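Local coordinates for protein Exo-beta-1,3-glucanase (PDB 4PEY) that hydrolyses laminarin and laminarioligosaccharides as a secreted family 55 exo-beta-1,3-glucanase, giving glucose and laminaribiose as end products, at residues T52-L57 / P289-V294; G72-I77 / L310-I315; K459-P464 / Y499-P504. The protein carries 1 engineered substitution. One frame throughout, in Å; residues are numbered along the deposited sequence.

Interaction 1: T52-L57 / P289-V294; sequences TDRYAL and PGVYHV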
loop_
_atom_site.group_PDB
_atom_site.type_symbol
_atom_site.label_atom_id
_atom_site.label_comp_id
_atom_site.label_asym_id
_atom_site.label_seq_id
_atom_site.Cartn_x
_atom_site.Cartn_y
_atom_site.Cartn_z
ATOM N N THR A 52 9.239 -12.520 -12.681
ATOM C CA THR A 52 9.090 -13.287 -11.451
ATOM C C THR A 52 10.303 -13.185 -10.525
ATOM O O THR A 52 10.291 -13.743 -9.426
ATOM C CB THR A 52 8.813 -14.772 -11.754
ATOM O OG1 THR A 52 9.810 -15.278 -12.651
ATOM C CG2 THR A 52 7.427 -14.941 -12.389
ATOM N N ASP A 53 11.335 -12.455 -10.937
ATOM C CA ASP A 53 12.486 -12.282 -10.061
ATOM C C ASP A 53 12.131 -11.340 -8.901
ATOM O O ASP A 53 11.297 -10.443 -9.045
ATOM C CB ASP A 53 13.700 -11.770 -10.844
ATOM C CG ASP A 53 14.364 -12.869 -11.685
ATOM O OD1 ASP A 53 14.093 -14.068 -11.455
ATOM O OD2 ASP A 53 15.179 -12.538 -12.562
ATOM N N ARG A 54 12.756 -11.580 -7.747
ATOM C CA ARG A 54 12.476 -10.865 -6.499
ATOM C C ARG A 54 13.766 -10.675 -5.713
ATOM O O ARG A 54 14.552 -11.616 -5.603
ATOM C CB ARG A 54 11.476 -11.642 -5.631
ATOM C CG ARG A 54 10.110 -11.890 -6.258
ATOM C CD ARG A 54 9.344 -10.589 -6.378
ATOM N NE ARG A 54 7.945 -10.784 -6.760
ATOM C CZ ARG A 54 7.500 -10.858 -8.013
ATOM N NH1 ARG A 54 8.347 -10.789 -9.034
ATOM N NH2 ARG A 54 6.203 -11.020 -8.250
ATOM N N TYR A 55 13.967 -9.494 -5.127
ATOM C CA TYR A 55 15.203 -9.214 -4.391
ATOM C C TYR A 55 14.968 -8.407 -3.136
ATOM O O TYR A 55 14.229 -7.411 -3.169
ATOM C CB TYR A 55 16.201 -8.438 -5.256
ATOM C CG TYR A 55 16.650 -9.143 -6.502
ATOM C CD1 TYR A 55 15.951 -8.993 -7.693
ATOM C CD2 TYR A 55 17.784 -9.939 -6.497
ATOM C CE1 TYR A 55 16.358 -9.627 -8.837
ATOM C CE2 TYR A 55 18.204 -10.578 -7.643
ATOM C CZ TYR A 55 17.488 -10.416 -8.808
ATOM O OH TYR A 55 17.902 -11.050 -9.956
ATOM N N ALA A 56 15.637 -8.797 -2.048
ATOM C CA ALA A 56 15.712 -7.952 -0.856
ATOM C C ALA A 56 17.159 -7.562 -0.622
ATOM O O ALA A 56 18.039 -8.426 -0.595
ATOM C CB ALA A 56 15.144 -8.660 0.374
ATOM N N LEU A 57 17.401 -6.261 -0.473
ATOM C CA LEU A 57 18.730 -5.731 -0.170
ATOM C C LEU A 57 18.729 -5.306 1.294
ATOM O O LEU A 57 17.955 -4.434 1.694
ATOM C CB LEU A 57 19.079 -4.544 -1.076
ATOM C CG LEU A 57 18.790 -4.729 -2.572
ATOM C CD1 LEU A 57 19.065 -3.439 -3.337
ATOM C CD2 LEU A 57 19.596 -5.896 -3.139
ATOM N N PRO A 289 12.191 -13.560 -0.555
ATOM C CA PRO A 289 11.728 -13.065 -1.860
ATOM C C PRO A 289 11.569 -14.177 -2.882
ATOM O O PRO A 289 12.503 -14.933 -3.146
ATOM C CB PRO A 289 12.835 -12.090 -2.287
ATOM C CG PRO A 289 13.574 -11.756 -1.005
ATOM C CD PRO A 289 13.511 -13.011 -0.201
ATOM N N GLY A 290 10.373 -14.273 -3.447
ATOM C CA GLY A 290 10.094 -15.269 -4.455
ATOM C C GLY A 290 8.620 -15.267 -4.774
ATOM O O GLY A 290 7.873 -14.431 -4.269
ATOM N N VAL A 291 8.213 -16.205 -5.616
ATOM C CA VAL A 291 6.825 -16.345 -6.009
ATOM C C VAL A 291 6.344 -17.718 -5.575
ATOM O O VAL A 291 6.922 -18.746 -5.964
ATOM C CB VAL A 291 6.645 -16.158 -7.529
ATOM C CG1 VAL A 291 5.195 -16.392 -7.934
ATOM C CG2 VAL A 291 7.098 -14.766 -7.949
ATOM N N TYR A 292 5.281 -17.724 -4.779
ATOM C CA TYR A 292 4.775 -18.932 -4.134
ATOM C C TYR A 292 3.370 -19.299 -4.600
ATOM O O TYR A 292 2.414 -18.621 -4.255
ATOM C CB TYR A 292 4.773 -18.742 -2.609
ATOM C CG TYR A 292 6.124 -18.370 -2.068
ATOM C CD1 TYR A 292 6.506 -17.035 -1.927
ATOM C CD2 TYR A 292 7.037 -19.353 -1.727
ATOM C CE1 TYR A 292 7.765 -16.699 -1.444
ATOM C CE2 TYR A 292 8.285 -19.029 -1.247
ATOM C CZ TYR A 292 8.645 -17.703 -1.104
ATOM O OH TYR A 292 9.899 -17.405 -0.622
ATOM N N HIS A 293 3.246 -20.373 -5.375
ATOM C CA HIS A 293 1.928 -20.903 -5.724
ATOM C C HIS A 293 1.399 -21.741 -4.567
ATOM O O HIS A 293 2.137 -22.538 -3.987
ATOM C CB HIS A 293 1.987 -21.756 -6.998
ATOM C CG HIS A 293 2.183 -20.960 -8.249
ATOM N ND1 HIS A 293 1.144 -20.632 -9.095
ATOM C CD2 HIS A 293 3.296 -20.408 -8.789
ATOM C CE1 HIS A 293 1.609 -19.915 -10.104
ATOM N NE2 HIS A 293 2.914 -19.769 -9.943
ATOM N N VAL A 294 0.127 -21.569 -4.232
ATOM C CA VAL A 294 -0.496 -22.393 -3.200
ATOM C C VAL A 294 -1.762 -23.064 -3.753
ATOM O O VAL A 294 -2.519 -22.456 -4.507
ATOM C CB VAL A 294 -0.832 -21.565 -1.925
ATOM C CG1 VAL A 294 0.442 -21.066 -1.264
ATOM C CG2 VAL A 294 -1.769 -20.399 -2.236
#

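Interaction 2: G72-I77 / L310-I315; sequences GFYTSI and LGLATI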
loop_
_atom_site.group_PDB
_atom_site.type_symbol
_atom_site.label_atom_id
_atom_site.label_comp_id
_atom_site.label_asym_id
_atom_site.label_seq_id
_atom_site.Cartn_x
_atom_site.Cartn_y
_atom_site.Cartn_z
ATOM N N GLY A 72 14.788 -0.797 -8.575
ATOM C CA GLY A 72 13.885 -1.199 -9.642
ATOM C C GLY A 72 12.668 -1.952 -9.142
ATOM O O GLY A 72 12.349 -1.899 -7.953
ATOM N N PHE A 73 11.981 -2.650 -10.045
ATOM C CA PHE A 73 10.814 -3.443 -9.673
ATOM C C PHE A 73 11.179 -4.566 -8.703
ATOM O O PHE A 73 12.287 -5.101 -8.756
ATOM C CB PHE A 73 10.148 -4.047 -10.914
ATOM C CG PHE A 73 9.369 -3.053 -11.733
ATOM C CD1 PHE A 73 9.959 -2.394 -12.806
ATOM C CD2 PHE A 73 8.046 -2.758 -11.407
ATOM C CE1 PHE A 73 9.236 -1.475 -13.555
ATOM C CE2 PHE A 73 7.318 -1.843 -12.147
ATOM C CZ PHE A 73 7.912 -1.197 -13.223
ATOM N N TYR A 74 10.230 -4.905 -7.830
ATOM C CA TYR A 74 10.330 -6.050 -6.914
ATOM C C TYR A 74 11.646 -6.077 -6.149
ATOM O O TYR A 74 12.246 -7.133 -5.943
ATOM C CB TYR A 74 10.149 -7.369 -7.671
ATOM C CG TYR A 74 8.918 -7.421 -8.542
ATOM C CD1 TYR A 74 7.641 -7.513 -7.987
ATOM C CD2 TYR A 74 9.029 -7.375 -9.927
ATOM C CE1 TYR A 74 6.508 -7.565 -8.796
ATOM C CE2 TYR A 74 7.908 -7.417 -10.740
ATOM C CZ TYR A 74 6.652 -7.516 -10.172
ATOM O OH TYR A 74 5.554 -7.558 -11.000
ATOM N N THR A 75 12.066 -4.900 -5.703
ATOM C CA THR A 75 13.273 -4.763 -4.913
ATOM C C THR A 75 12.923 -4.033 -3.620
ATOM O O THR A 75 12.367 -2.937 -3.663
ATOM C CB THR A 75 14.367 -3.992 -5.689
ATOM O OG1 THR A 75 14.653 -4.678 -6.917
ATOM C CG2 THR A 75 15.630 -3.907 -4.879
ATOM N N SER A 76 13.217 -4.654 -2.476
ATOM C CA SER A 76 13.127 -3.967 -1.194
ATOM C C SER A 76 14.529 -3.609 -0.735
ATOM O O SER A 76 15.486 -4.341 -1.007
ATOM C CB SER A 76 12.434 -4.831 -0.131
ATOM O OG SER A 76 13.135 -6.043 0.094
ATOM N N ILE A 77 14.659 -2.481 -0.044
ATOM C CA ILE A 77 15.943 -2.139 0.562
ATOM C C ILE A 77 15.689 -1.687 1.989
ATOM O O ILE A 77 14.720 -0.979 2.262
ATOM C CB ILE A 77 16.708 -1.058 -0.254
ATOM C CG1 ILE A 77 18.106 -0.830 0.328
ATOM C CG2 ILE A 77 15.916 0.246 -0.347
ATOM C CD1 ILE A 77 19.018 -0.060 -0.605
ATOM N N LEU A 310 9.626 -10.313 2.503
ATOM C CA LEU A 310 10.800 -9.581 2.042
ATOM C C LEU A 310 10.799 -9.530 0.519
ATOM O O LEU A 310 10.311 -10.451 -0.128
ATOM C CB LEU A 310 12.091 -10.253 2.533
ATOM C CG LEU A 310 12.208 -10.549 4.028
ATOM C CD1 LEU A 310 13.492 -11.322 4.336
ATOM C CD2 LEU A 310 12.151 -9.253 4.821
ATOM N N GLY A 311 11.369 -8.474 -0.058
ATOM C CA GLY A 311 11.587 -8.418 -1.499
ATOM C C GLY A 311 10.348 -8.623 -2.363
ATOM O O GLY A 311 10.428 -9.249 -3.428
ATOM N N LEU A 312 9.203 -8.129 -1.889
ATOM C CA LEU A 312 7.929 -8.234 -2.615
ATOM C C LEU A 312 7.558 -9.702 -2.875
ATOM O O LEU A 312 7.045 -10.062 -3.943
ATOM C CB LEU A 312 7.981 -7.431 -3.930
ATOM C CG LEU A 312 7.586 -5.951 -3.809
ATOM C CD1 LEU A 312 6.104 -5.820 -3.457
ATOM C CD2 LEU A 312 8.458 -5.178 -2.802
ATOM N N ALA A 313 7.809 -10.533 -1.869
ATOM C CA ALA A 313 7.351 -11.917 -1.855
ATOM C C ALA A 313 5.891 -11.989 -2.295
ATOM O O ALA A 313 5.052 -11.220 -1.829
ATOM C CB ALA A 313 7.523 -12.524 -0.463
ATOM N N THR A 314 5.606 -12.918 -3.197
ATOM C CA THR A 314 4.335 -12.950 -3.893
ATOM C C THR A 314 3.657 -14.297 -3.735
ATOM O O THR A 314 4.306 -15.334 -3.864
ATOM C CB THR A 314 4.544 -12.637 -5.392
ATOM O OG1 THR A 314 5.049 -11.304 -5.520
ATOM C CG2 THR A 314 3.245 -12.768 -6.196
ATOM N N ILE A 315 2.352 -14.270 -3.466
ATOM C CA ILE A 315 1.560 -15.484 -3.348
ATOM C C ILE A 315 0.550 -15.557 -4.487
ATOM O O ILE A 315 -0.217 -14.617 -4.694
ATOM C CB ILE A 315 0.814 -15.546 -2.006
ATOM C CG1 ILE A 315 1.812 -15.485 -0.848
ATOM C CG2 ILE A 315 -0.035 -16.811 -1.928
ATOM C CD1 ILE A 315 1.195 -15.112 0.470
#

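Interaction 3: K459-P464 / Y499-P504; sequences KAYDAP and YFNVNP. With BGC (beta-D-glucopyranose), chain B; BGC (beta-D-glucopyranose), chain C.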
loop_
_atom_site.group_PDB
_atom_site.type_symbol
_atom_site.label_atom_id
_atom_site.label_comp_id
_atom_site.label_asym_id
_atom_site.label_seq_id
_atom_site.Cartn_x
_atom_site.Cartn_y
_atom_site.Cartn_z
ATOM N N LYS A 459 -11.093 4.549 -11.937
ATOM C CA LYS A 459 -12.097 3.603 -12.408
ATOM C C LYS A 459 -11.536 2.754 -13.549
ATOM O O LYS A 459 -10.494 3.081 -14.120
ATOM C CB LYS A 459 -13.365 4.348 -12.843
ATOM C CG LYS A 459 -14.138 5.001 -11.679
ATOM C CD LYS A 459 -14.633 3.995 -10.635
ATOM C CE LYS A 459 -15.566 2.946 -11.224
ATOM N NZ LYS A 459 -15.965 1.900 -10.233
ATOM N N ALA A 460 -12.211 1.648 -13.852
ATOM C CA ALA A 460 -11.840 0.802 -14.990
ATOM C C ALA A 460 -11.762 1.625 -16.273
ATOM O O ALA A 460 -12.674 2.394 -16.566
ATOM C CB ALA A 460 -12.848 -0.333 -15.159
ATOM N N TYR A 461 -10.687 1.453 -17.041
ATOM C CA TYR A 461 -10.524 2.191 -18.299
ATOM C C TYR A 461 -11.268 1.524 -19.452
ATOM O O TYR A 461 -11.555 2.165 -20.477
ATOM C CB TYR A 461 -9.051 2.309 -18.703
ATOM C CG TYR A 461 -8.134 2.982 -17.715
ATOM C CD1 TYR A 461 -8.632 3.750 -16.665
ATOM C CD2 TYR A 461 -6.756 2.856 -17.842
ATOM C CE1 TYR A 461 -7.770 4.371 -15.763
ATOM C CE2 TYR A 461 -5.893 3.469 -16.954
ATOM C CZ TYR A 461 -6.404 4.223 -15.918
ATOM O OH TYR A 461 -5.544 4.829 -15.037
ATOM N N ASP A 462 -11.546 0.232 -19.300
ATOM C CA ASP A 462 -11.891 -0.594 -20.451
ATOM C C ASP A 462 -13.359 -1.019 -20.509
ATOM O O ASP A 462 -13.719 -1.937 -21.251
ATOM C CB ASP A 462 -10.963 -1.826 -20.512
ATOM C CG ASP A 462 -10.875 -2.600 -19.198
ATOM O OD1 ASP A 462 -11.437 -2.170 -18.169
ATOM O OD2 ASP A 462 -10.200 -3.652 -19.200
ATOM N N ALA A 463 -14.209 -0.324 -19.762
ATOM C CA ALA A 463 -15.649 -0.510 -19.901
ATOM C C ALA A 463 -16.027 -0.250 -21.357
ATOM O O ALA A 463 -15.710 0.806 -21.897
ATOM C CB ALA A 463 -16.405 0.423 -18.969
ATOM N N PRO A 464 -16.689 -1.220 -22.006
ATOM C CA PRO A 464 -16.917 -1.064 -23.450
ATOM C C PRO A 464 -18.015 -0.062 -23.798
ATOM O O PRO A 464 -17.982 0.539 -24.880
ATOM C CB PRO A 464 -17.307 -2.480 -23.898
ATOM C CG PRO A 464 -17.809 -3.158 -22.678
ATOM C CD PRO A 464 -17.019 -2.575 -21.527
ATOM N N TYR A 499 -10.792 7.465 -16.742
ATOM C CA TYR A 499 -10.077 7.486 -18.004
ATOM C C TYR A 499 -10.692 6.379 -18.849
ATOM O O TYR A 499 -10.104 5.316 -19.054
ATOM C CB TYR A 499 -8.572 7.299 -17.784
ATOM C CG TYR A 499 -7.707 7.305 -19.022
ATOM C CD1 TYR A 499 -7.544 8.462 -19.786
ATOM C CD2 TYR A 499 -7.014 6.163 -19.404
ATOM C CE1 TYR A 499 -6.723 8.467 -20.914
ATOM C CE2 TYR A 499 -6.200 6.157 -20.518
ATOM C CZ TYR A 499 -6.057 7.303 -21.269
ATOM O OH TYR A 499 -5.238 7.269 -22.370
ATOM N N PHE A 500 -11.910 6.638 -19.313
ATOM C CA PHE A 500 -12.622 5.680 -20.138
ATOM C C PHE A 500 -12.087 5.769 -21.566
ATOM O O PHE A 500 -12.713 6.364 -22.442
ATOM C CB PHE A 500 -14.137 5.941 -20.080
ATOM C CG PHE A 500 -14.760 5.625 -18.739
ATOM C CD1 PHE A 500 -15.018 4.313 -18.370
ATOM C CD2 PHE A 500 -15.106 6.644 -17.855
ATOM C CE1 PHE A 500 -15.601 4.015 -17.128
ATOM C CE2 PHE A 500 -15.692 6.353 -16.619
ATOM C CZ PHE A 500 -15.936 5.038 -16.257
ATOM N N ASN A 501 -10.915 5.189 -21.808
ATOM C CA ASN A 501 -10.270 5.404 -23.100
ATOM C C ASN A 501 -10.830 4.496 -24.188
ATOM O O ASN A 501 -10.772 4.845 -25.365
ATOM C CB ASN A 501 -8.738 5.257 -22.991
ATOM C CG ASN A 501 -8.285 3.848 -22.643
ATOM O OD1 ASN A 501 -9.010 3.078 -22.021
ATOM N ND2 ASN A 501 -7.060 3.513 -23.039
ATOM N N VAL A 502 -11.402 3.358 -23.803
ATOM C CA VAL A 502 -12.065 2.500 -24.781
ATOM C C VAL A 502 -13.346 3.173 -25.295
ATOM O O VAL A 502 -13.633 3.142 -26.495
ATOM C CB VAL A 502 -12.389 1.105 -24.188
ATOM C CG1 VAL A 502 -13.300 0.305 -25.131
ATOM C CG2 VAL A 502 -11.096 0.333 -23.918
ATOM N N ASN A 503 -14.103 3.800 -24.395
ATOM C CA ASN A 503 -15.314 4.515 -24.789
ATOM C C ASN A 503 -15.462 5.820 -24.008
ATOM O O ASN A 503 -16.082 5.855 -22.935
ATOM C CB ASN A 503 -16.552 3.636 -24.593
ATOM C CG ASN A 503 -17.796 4.214 -25.256
ATOM O OD1 ASN A 503 -17.908 5.427 -25.454
ATOM N ND2 ASN A 503 -18.739 3.345 -25.594
ATOM N N PRO A 504 -14.892 6.905 -24.545
ATOM C CA PRO A 504 -14.867 8.165 -23.791
ATOM C C PRO A 504 -16.208 8.889 -23.737
ATOM O O PRO A 504 -16.276 9.968 -23.144
ATOM C CB PRO A 504 -13.818 9.003 -24.538
ATOM C CG PRO A 504 -13.782 8.429 -25.911
ATOM C CD PRO A 504 -14.045 6.960 -25.748
HETATM C C2 BGC B . -2.653 8.818 -14.433
HETATM C C3 BGC B . -2.608 7.391 -14.963
HETATM C C4 BGC B . -3.498 7.270 -16.190
HETATM C C5 BGC B . -3.097 8.322 -17.211
HETATM C C6 BGC B . -3.979 8.220 -18.448
HETATM C C1 BGC B . -2.397 9.841 -15.533
HETATM O O2 BGC B . -1.650 8.963 -13.450
HETATM O O3 BGC B . -3.098 6.579 -13.874
HETATM O O4 BGC B . -3.384 5.962 -16.716
HETATM O O5 BGC B . -3.255 9.606 -16.634
HETATM O O6 BGC B . -3.547 9.164 -19.407
HETATM C C2 BGC C . -3.076 4.540 -12.638
HETATM C C3 BGC C . -2.411 3.172 -12.522
HETATM C C4 BGC C . -1.998 2.683 -13.901
HETATM C C5 BGC C . -1.094 3.714 -14.558
HETATM C C6 BGC C . -0.633 3.238 -15.927
HETATM C C1 BGC C . -2.264 5.502 -13.509
HETATM O O2 BGC C . -3.261 5.082 -11.338
HETATM O O3 BGC C . -3.316 2.247 -11.956
HETATM O O4 BGC C . -1.348 1.437 -13.812
HETATM O O5 BGC C . -1.835 4.901 -14.717
HETATM O O6 BGC C . -1.722 3.259 -16.821
HETATM O O HOH W 1 -12.361 5.122 -16.167
HETATM O O HOH W 2 -14.033 2.937 -21.545
#

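Interaction 1: T52-L57 / P289-V294
Thr52 meets Val291 mainly through its backbone: the carbonyl O of Thr52 lies 3.7 Å from Val291 CG2, at the exposed margin of the contact. Asp53 takes part through its backbone, its carbonyl O accepting a hydrogen bond from Arg54 NH1 (3.0 Å, 165° at the hydrogen). The oxygen lies in the guanidinium plane, whereas the nitrogen stands well above the plane of the carbonyl. Arg54 carries the centre of the contact. Its CB rests 3.6 Å from Pro289 CB, and its CG continues alongside the backbone of Gly290, 3.7 Å from Gly290 N. Because CG is anti to the carbonyl carbon (chi1 -60°) and the chain bends again at chi2, the guanidinium folds back along the segment and slides beneath Val291. The CG2 branch of that valine sits 3.8 Å above the guanidinium plane of Arg54, over its centre. The same flat group is held by Gly51 O at NH1, Leu312 O at NE and Thr314 OG1 at NH2, and it makes a cation-pi contact with Tyr74, so a buried charge is fixed in rotation on several sides. Tyr55 sends its ring the other way, onto helix 34-45. Ala56 then closes the contact, its methyl CB 3.7 Å from Pro289 CG. The touching parts run nearly antiparallel, 163° apart, and meet by van der Waals packing. The run into strand 55-59 thus abuts the turn into strand 291-294, an arrangement that joins the two tandem beta-helix domains characteristic of glycoside hydrolase family 55.

Interaction 2: G72-I77 / L310-I315
Ser76 and Gly311 make the tight end of this contact. Ser76 OG, placed between its backbone N and carbonyl carbon (chi1 60°), points at the turn 310-313 and accepts a weak hydrogen bond from Gly311 N, 3.0 Å long and bent to 130° at the hydrogen. The hydroxyl oxygen of Ser76 also comes within 3.3 Å of Gly311 CA, so the hydroxyl lies against the glycine backbone. Gly311 has a positive phi, a conformation that by itself favours glycine, and Leu312 follows it in a similar one; the chain then turns back, with Ala313 N bonded to Leu310 O. Next along the turn, Thr314 OG1 donates to Leu312 O at 2.8 Å, tying the turn to the start of strand 314-317.

Packing is looser on the side of Tyr74 and Leu312. The aromatic ring presents its edge, with CD1 of Tyr74 4.1 Å from Leu312 CB, and the two side chains cross at about a right angle. Leu312 CB also rests against Tyr74 CA at 4.0 Å. Between the two ends, Tyr74 O and Gly311 O lie 3.8 Å apart. The looser side is not the wetter one: Tyr74 and Leu312 are buried, and the tyrosine hydroxyl is hydrogen-bonded to Gln49 O and Arg374 NH1, while Ser76 is the partly exposed member.

The contact lies between the two beta-helix domains of the family 55 fold, one contributing strand 75-79 and the other strand 314-317. Tyr74 belongs to a type II beta turn, Gly72 to Thr75, that delivers the chain into strand 75-79. That strand lies beside strand 55-59, where Ser76 touches Ala56, and helix 34-45 covers Tyr74 and Thr75. From the other segment, Leu312 packs on Trp109, and Thr314 lies against Leu338 of strand 337-340.

Interaction 3: K459-P464 / Y499-P504
Tyr499 serves two partners at once, driving its ring edge into the face of Tyr461 while laying its own face on a bound sugar. The tyrosine pair is edge-to-face, with planes at 85° and the Tyr499 CD2 atom 3.6 Å above the Tyr461 ring, over its centre. Tyr499 CB adds a CH-pi contact over the same ring, 4.0 Å from its centroid. With CG anti to the backbone N (chi1 -180°), the Tyr499 ring reaches the glucose of chain B, whose C6 lies 3.5 Å above the centre of the Tyr499 ring. Asn501 CB backs the opposite face nearer its rim. Tyr461, an established substrate-binding residue, brings its OH to 3.0 Å from O4 of that glucose and 3.2 Å from its O3, which links it to the glucose of chain C. Tyr461 also meets His437 edge-to-face.

Behind the tyrosines the two loops are joined largely through backbone atoms. One water accepts a hydrogen bond from Tyr499 N and donates one to Ala460 O, lying over the Phe500 ring; a second bridges Tyr461 O, Ala463 O and Asn503 N. At the far end Asn503 ND2 bonds to Pro464 O (3.0 Å, 168°).

Replacing Tyr461 by an alanine would probably leave the edge of Tyr499 without its aromatic face, open a gap beside the sugar and let the Tyr499 ring turn.

Ala458, the engineered substitute at the inferred proton-donor position, immediately precedes this loop. The tyrosine contacts with the sugar imply aromatic recognition of the glucan close to the catalytic centre, on loops joined by two bridging waters and one side-chain-to-backbone hydrogen bond.

Interactions 1 and 2 are parts of one junction, with centres only 7 Å apart: strands 55-59 and 75-79 are neighbours, as are strands 291-294 and 314-317, and both contacts bring the same two halves of the chain together. Interaction 2 is the buried one, whereas interaction 1 runs from the interior to an exposed margin. Leu57 N and Ser76 O, 2.8 Å apart, probably bond between them. Interaction 3 stands about 32 Å from interaction 1 and about 30 Å from interaction 2, between centres, and touches neither. It joins two loops nearer in sequence, 35 residues apart, and includes exposed residues, ordered waters and carbohydrate, so its aromatic chemistry serves ligand binding, while the other two unite domains.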